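PDB 4RXT: sugar ABC transporter from Agrobacterium radiobacter, which probably serves as the periplasmic sugar-binding component of an ABC importer, and here holds alpha-L-arabinopyranose between its two lobes. Local coordinates for residues A[16-21]-A[225-230]; A[105-110]-A[245-250]. One frame throughout, in Å; residues are numbered along the deposited sequence.

Contact 1: A[16-21]-A[225-230]. With ARA (alpha-L-arabinopyranose), chain B.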
loop_
_atom_site.group_PDB
_atom_site.type_symbol
_atom_site.label_atom_id
_atom_site.label_comp_id
_atom_site.label_asym_id
_atom_site.label_seq_id
_atom_site.Cartn_x
_atom_site.Cartn_y
_atom_site.Cartn_z
ATOM N N SER A 16 5.083 5.743 -8.958
ATOM C CA SER A 16 3.748 5.389 -8.470
ATOM C C SER A 16 3.089 6.596 -7.803
ATOM O O SER A 16 3.709 7.255 -7.008
ATOM C CB SER A 16 3.905 4.263 -7.434
ATOM O OG SER A 16 2.728 4.054 -6.648
ATOM N N PHE A 17 1.825 6.865 -8.127
ATOM C CA PHE A 17 1.114 7.977 -7.495
ATOM C C PHE A 17 1.075 7.850 -5.981
ATOM O O PHE A 17 1.164 8.841 -5.270
ATOM C CB PHE A 17 -0.296 8.070 -8.027
ATOM C CG PHE A 17 -1.082 9.216 -7.481
ATOM C CD1 PHE A 17 -0.794 10.501 -7.860
ATOM C CD2 PHE A 17 -2.107 8.987 -6.589
ATOM C CE1 PHE A 17 -1.551 11.561 -7.363
ATOM C CE2 PHE A 17 -2.873 10.011 -6.095
ATOM C CZ PHE A 17 -2.580 11.307 -6.465
ATOM N N TYR A 18 0.902 6.631 -5.486
ATOM C CA TYR A 18 0.880 6.442 -4.053
ATOM C C TYR A 18 2.173 6.964 -3.391
ATOM O O TYR A 18 2.131 7.702 -2.402
ATOM C CB TYR A 18 0.727 4.964 -3.747
ATOM C CG TYR A 18 0.721 4.668 -2.268
ATOM C CD1 TYR A 18 -0.443 4.745 -1.510
ATOM C CD2 TYR A 18 1.898 4.273 -1.602
ATOM C CE1 TYR A 18 -0.440 4.451 -0.152
ATOM C CE2 TYR A 18 1.892 4.004 -0.244
ATOM C CZ TYR A 18 0.722 4.052 0.472
ATOM O OH TYR A 18 0.705 3.766 1.821
ATOM N N TRP A 19 3.312 6.537 -3.940
ATOM C CA TRP A 19 4.611 6.974 -3.391
ATOM C C TRP A 19 4.869 8.445 -3.591
ATOM O O TRP A 19 5.557 9.059 -2.807
ATOM C CB TRP A 19 5.793 6.122 -3.921
ATOM C CG TRP A 19 5.664 4.713 -3.456
ATOM C CD1 TRP A 19 5.346 3.642 -4.206
ATOM C CD2 TRP A 19 5.652 4.286 -2.100
ATOM N NE1 TRP A 19 5.167 2.538 -3.412
ATOM C CE2 TRP A 19 5.369 2.911 -2.107
ATOM C CE3 TRP A 19 5.865 4.927 -0.889
ATOM C CZ2 TRP A 19 5.304 2.193 -0.954
ATOM C CZ3 TRP A 19 5.811 4.209 0.256
ATOM C CH2 TRP A 19 5.525 2.864 0.215
ATOM N N GLN A 20 4.300 9.002 -4.656
ATOM C CA GLN A 20 4.382 10.462 -4.870
ATOM C C GLN A 20 3.631 11.243 -3.781
ATOM O O GLN A 20 4.041 12.335 -3.383
ATOM C CB GLN A 20 3.899 10.830 -6.260
ATOM C CG GLN A 20 4.884 10.322 -7.303
ATOM C CD GLN A 20 4.331 10.197 -8.710
ATOM O OE1 GLN A 20 3.182 10.576 -8.994
ATOM N NE2 GLN A 20 5.146 9.616 -9.608
ATOM N N ILE A 21 2.583 10.654 -3.233
ATOM C CA ILE A 21 1.864 11.280 -2.101
ATOM C C ILE A 21 2.765 11.253 -0.868
ATOM O O ILE A 21 2.935 12.235 -0.185
ATOM C CB ILE A 21 0.522 10.598 -1.763
ATOM C CG1 ILE A 21 -0.477 10.710 -2.934
ATOM C CG2 ILE A 21 -0.084 11.246 -0.505
ATOM C CD1 ILE A 21 -1.671 9.768 -2.806
ATOM N N GLY A 225 -10.557 -2.688 -4.055
ATOM C CA GLY A 225 -9.162 -2.347 -4.226
ATOM C C GLY A 225 -8.609 -1.605 -3.017
ATOM O O GLY A 225 -9.222 -1.566 -1.939
ATOM N N PHE A 226 -7.412 -1.074 -3.214
ATOM C CA PHE A 226 -6.709 -0.276 -2.223
ATOM C C PHE A 226 -6.276 1.038 -2.889
ATOM O O PHE A 226 -5.971 1.088 -4.112
ATOM C CB PHE A 226 -5.442 -1.001 -1.732
ATOM C CG PHE A 226 -5.480 -1.470 -0.295
ATOM C CD1 PHE A 226 -6.212 -2.607 0.056
ATOM C CD2 PHE A 226 -4.771 -0.812 0.691
ATOM C CE1 PHE A 226 -6.268 -3.061 1.360
ATOM C CE2 PHE A 226 -4.814 -1.276 2.013
ATOM C CZ PHE A 226 -5.552 -2.408 2.335
ATOM N N ASP A 227 -6.199 2.088 -2.060
ATOM C CA ASP A 227 -5.584 3.356 -2.395
ATOM C C ASP A 227 -6.469 4.161 -3.343
ATOM O O ASP A 227 -7.623 3.838 -3.564
ATOM C CB ASP A 227 -4.162 3.139 -2.961
ATOM C CG ASP A 227 -3.301 2.291 -2.026
ATOM O OD1 ASP A 227 -3.313 2.570 -0.784
ATOM O OD2 ASP A 227 -2.644 1.369 -2.555
ATOM N N SER A 228 -5.910 5.227 -3.876
ATOM C CA SER A 228 -6.687 6.144 -4.677
ATOM C C SER A 228 -5.798 6.835 -5.664
ATOM O O SER A 228 -4.650 7.140 -5.385
ATOM C CB SER A 228 -7.424 7.191 -3.823
ATOM O OG SER A 228 -6.518 8.067 -3.148
ATOM N N ASP A 229 -6.390 7.113 -6.821
ATOM C CA ASP A 229 -5.817 8.009 -7.841
ATOM C C ASP A 229 -6.998 8.402 -8.745
ATOM O O ASP A 229 -8.092 7.927 -8.549
ATOM C CB ASP A 229 -4.600 7.394 -8.577
ATOM C CG ASP A 229 -4.946 6.286 -9.553
ATOM O OD1 ASP A 229 -6.073 5.727 -9.584
ATOM O OD2 ASP A 229 -4.033 5.971 -10.341
ATOM N N ASP A 230 -6.748 9.256 -9.746
ATOM C CA ASP A 230 -7.801 9.715 -10.672
ATOM C C ASP A 230 -8.506 8.522 -11.319
ATOM O O ASP A 230 -9.711 8.446 -11.372
ATOM C CB ASP A 230 -7.182 10.609 -11.769
ATOM C CG ASP A 230 -7.009 12.061 -11.327
ATOM O OD1 ASP A 230 -7.377 12.400 -10.169
ATOM O OD2 ASP A 230 -6.527 12.889 -12.153
HETATM C C1 ARA B . 0.337 0.685 -1.522
HETATM C C2 ARA B . 1.067 -0.186 -0.481
HETATM C C3 ARA B . 2.543 -0.259 -0.832
HETATM C C4 ARA B . 2.758 -0.690 -2.293
HETATM C C5 ARA B . 1.517 -0.591 -3.076
HETATM O O1 ARA B . -0.922 0.075 -1.262
HETATM O O2 ARA B . 0.940 0.380 0.837
HETATM O O3 ARA B . 3.192 -1.108 0.130
HETATM O O4 ARA B . 3.025 -2.087 -2.430
HETATM O O5 ARA B . 0.759 0.615 -2.878
#

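Contact 2: A[105-110]-A[245-250]. With ARA (alpha-L-arabinopyranose), chain B.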
loop_
_atom_site.group_PDB
_atom_site.type_symbol
_atom_site.label_atom_id
_atom_site.label_comp_id
_atom_site.label_asym_id
_atom_site.label_seq_id
_atom_site.Cartn_x
_atom_site.Cartn_y
_atom_site.Cartn_z
ATOM N N LEU A 105 5.721 3.749 10.991
ATOM C CA LEU A 105 4.420 4.394 10.728
ATOM C C LEU A 105 3.774 3.660 9.558
ATOM O O LEU A 105 4.365 3.541 8.468
ATOM C CB LEU A 105 4.600 5.866 10.380
ATOM C CG LEU A 105 5.220 6.791 11.424
ATOM C CD1 LEU A 105 6.739 6.809 11.311
ATOM C CD2 LEU A 105 4.638 8.187 11.264
ATOM N N THR A 106 2.595 3.118 9.790
ATOM C CA THR A 106 1.985 2.194 8.829
ATOM C C THR A 106 0.491 1.999 9.041
ATOM O O THR A 106 -0.008 2.140 10.157
ATOM C CB THR A 106 2.702 0.813 8.871
ATOM O OG1 THR A 106 2.183 -0.050 7.853
ATOM C CG2 THR A 106 2.554 0.136 10.229
ATOM N N THR A 107 -0.205 1.661 7.956
ATOM C CA THR A 107 -1.501 1.031 8.083
ATOM C C THR A 107 -1.343 -0.301 8.864
ATOM O O THR A 107 -0.314 -0.977 8.767
ATOM C CB THR A 107 -2.059 0.742 6.674
ATOM O OG1 THR A 107 -2.044 1.973 5.936
ATOM C CG2 THR A 107 -3.484 0.121 6.694
ATOM N N ASP A 108 -2.380 -0.687 9.603
ATOM C CA ASP A 108 -2.521 -2.049 10.113
ATOM C C ASP A 108 -2.993 -2.875 8.902
ATOM O O ASP A 108 -4.158 -2.936 8.566
ATOM C CB ASP A 108 -3.519 -2.083 11.273
ATOM C CG ASP A 108 -3.752 -3.490 11.838
ATOM O OD1 ASP A 108 -3.425 -4.551 11.172
ATOM O OD2 ASP A 108 -4.326 -3.520 12.956
ATOM N N ASN A 109 -2.030 -3.481 8.238
ATOM C CA ASN A 109 -2.308 -4.136 6.964
ATOM C C ASN A 109 -3.124 -5.414 7.057
ATOM O O ASN A 109 -3.896 -5.720 6.171
ATOM C CB ASN A 109 -1.048 -4.337 6.147
ATOM C CG ASN A 109 -0.565 -3.024 5.573
ATOM O OD1 ASN A 109 -1.271 -2.410 4.760
ATOM N ND2 ASN A 109 0.604 -2.560 6.016
ATOM N N THR A 110 -3.020 -6.114 8.170
ATOM C CA THR A 110 -3.849 -7.287 8.362
ATOM C C THR A 110 -5.318 -6.858 8.500
ATOM O O THR A 110 -6.236 -7.441 7.850
ATOM C CB THR A 110 -3.383 -8.097 9.562
ATOM O OG1 THR A 110 -1.988 -8.410 9.392
ATOM C CG2 THR A 110 -4.178 -9.364 9.623
ATOM N N VAL A 245 -9.933 0.498 -0.152
ATOM C CA VAL A 245 -9.378 0.733 1.199
ATOM C C VAL A 245 -8.275 1.772 1.083
ATOM O O VAL A 245 -7.254 1.533 0.455
ATOM C CB VAL A 245 -8.850 -0.533 1.868
ATOM C CG1 VAL A 245 -8.392 -0.237 3.302
ATOM C CG2 VAL A 245 -9.920 -1.638 1.872
ATOM N N VAL A 246 -8.491 2.914 1.726
ATOM C CA VAL A 246 -7.613 4.076 1.575
ATOM C C VAL A 246 -6.788 4.261 2.856
ATOM O O VAL A 246 -7.289 4.099 3.966
ATOM C CB VAL A 246 -8.419 5.349 1.226
ATOM C CG1 VAL A 246 -7.562 6.625 1.162
ATOM C CG2 VAL A 246 -9.099 5.129 -0.118
ATOM N N GLN A 247 -5.499 4.502 2.645
ATOM C CA GLN A 247 -4.515 4.679 3.691
ATOM C C GLN A 247 -4.197 6.161 3.846
ATOM O O GLN A 247 -4.861 6.993 3.245
ATOM C CB GLN A 247 -3.252 3.931 3.265
ATOM C CG GLN A 247 -3.429 2.452 2.959
ATOM C CD GLN A 247 -2.097 1.801 2.649
ATOM O OE1 GLN A 247 -1.326 1.414 3.550
ATOM N NE2 GLN A 247 -1.782 1.714 1.362
ATOM N N ASP A 248 -3.181 6.497 4.638
ATOM C CA ASP A 248 -2.705 7.887 4.800
ATOM C C ASP A 248 -1.225 8.017 4.429
ATOM O O ASP A 248 -0.373 8.285 5.283
ATOM C CB ASP A 248 -2.970 8.449 6.211
ATOM C CG ASP A 248 -2.965 9.978 6.260
ATOM O OD1 ASP A 248 -2.546 10.629 5.282
ATOM O OD2 ASP A 248 -3.355 10.496 7.338
ATOM N N PRO A 249 -0.910 7.862 3.134
ATOM C CA PRO A 249 0.472 7.973 2.721
ATOM C C PRO A 249 1.088 9.352 2.979
ATOM O O PRO A 249 2.266 9.420 3.289
ATOM C CB PRO A 249 0.430 7.675 1.208
ATOM C CG PRO A 249 -1.009 7.903 0.800
ATOM C CD PRO A 249 -1.762 7.422 2.030
ATOM N N TYR A 250 0.312 10.436 2.828
ATOM C CA TYR A 250 0.842 11.784 3.101
ATOM C C TYR A 250 1.398 11.868 4.516
ATOM O O TYR A 250 2.516 12.340 4.737
ATOM C CB TYR A 250 -0.221 12.848 2.887
ATOM C CG TYR A 250 0.319 14.261 2.943
ATOM C CD1 TYR A 250 0.791 14.862 1.801
ATOM C CD2 TYR A 250 0.367 14.967 4.148
ATOM C CE1 TYR A 250 1.269 16.180 1.818
ATOM C CE2 TYR A 250 0.855 16.261 4.206
ATOM C CZ TYR A 250 1.310 16.876 3.051
ATOM O OH TYR A 250 1.775 18.169 3.123
HETATM C C1 ARA B . 0.337 0.685 -1.522
HETATM C C2 ARA B . 1.067 -0.186 -0.481
HETATM C C3 ARA B . 2.543 -0.259 -0.832
HETATM C C4 ARA B . 2.758 -0.690 -2.293
HETATM C C5 ARA B . 1.517 -0.591 -3.076
HETATM O O1 ARA B . -0.922 0.075 -1.262
HETATM O O2 ARA B . 0.940 0.380 0.837
HETATM O O3 ARA B . 3.192 -1.108 0.130
HETATM O O4 ARA B . 3.025 -2.087 -2.430
HETATM O O5 ARA B . 0.759 0.615 -2.878
HETATM O O HOH W 1 -2.528 4.462 6.715
HETATM O O HOH W 2 0.700 0.645 5.096
#

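Contact 1: A[16-21]-A[225-230]
Tyr18 and Asp227 meet beside the bound arabinopyranose, with no hydrogen bond joining 16-21 to 225-230. The Tyr18 side chain leaves its helix with CG anti to the backbone N (chi1 179°), which sets the ring face against the sugar. Beyond CB, CG and CD2 lie near sugar C1 and O5. CE2 lies near C1 and O2, and CZ near O2. Across the ring from CD2, CD1 and CE1 meet the Asp227 carboxylate obliquely, on the same side of the ring plane as the sugar. CE1 is 3.5 Å from Asp227 OD1, and the two planes are turned 44° apart. Sugar C1 sits 3.7 Å above the centre of the ring, which walls the pocket. At the tip, Tyr18 OH comes to 3.5 Å from ARA O2 but is hydrogen-bonded to Asp93. Asp227 takes the anomeric hydroxyl: ARA O1 donates to Asp227 OD2 at 2.5 Å.

Further out, Phe17 presents a ring edge to the backbone, with CD2 3.4 Å from Ser228 O. Asp229 turns its carboxylate to Gln206 and to the start of helix 230-238, which it N-caps. The contact spans the cleft between the two lobes of the periplasmic-binding-protein fold. It joins the N-terminal end of helix 17-33 to the turn between strand 222-226 and helix 230-238. Helices 249-264 and 202-214 also touch Tyr18.

Contact 2: A[105-110]-A[245-250]
A single hydroxyl-to-amide bond makes nearly the whole direct contact between Thr107 and Gln247, and two waters extend it. Thr107 OG1 donates to Gln247 OE1 at 2.6 Å. The hydroxyl reaches a lone pair of OE1 within the plane of the amide carbonyl, bent to 116° at the oxygen. The two side chains run roughly perpendicular. Gln247 is extended beyond CG (chi2 -176°), which brings its amide out to the sugar. Its NE2 donates to ARA O2 at 3.1 Å, and the bond is nearly straight at 170°. Water 1 donates to Thr107 OG1 at 2.7 Å and accepts from Asp248 N. Water 2 donates to Gln247 OE1 at 2.7 Å and accepts from Thr107 N, with a weak bond from Asn109 ND2. Asn109 OD1 itself is taken up by Arg150, which also binds the sugar. Strands 103-106 and 243-246 belong to different lobes, and each turn leads into a helix by which the chain crosses to the other lobe. Asp108 and Asp248 cap these helices. Two donors at OE1, and Asp227 as acceptor beside the sugar at NE2, probably fix the amide's orientation. Thr107 thus acts as a second-shell residue behind a sugar-binding one.

Both contacts reach the same arabinopyranose, and their centres are 12 Å apart. They join through Asp227 and Gln247: Asp227 OD1 lies 2.8 Å from Gln247 NE2, a probable hydrogen bond. The backbones are linked as well, with Asp227 N 2.8 Å from Val245 O, since strands 222-226 and 243-246 are neighbours in one sheet. Tyr18 OH packs 3.3 Å from Gln247 NE2. Contact 1 thus provides an aromatic face and an acceptor for the sugar, while contact 2 sets an amide donor. Along the chain the segments alternate. Lys12, Glu45, Asp93, Ser146 and Arg150 add further hydrogen bonds to the sugar.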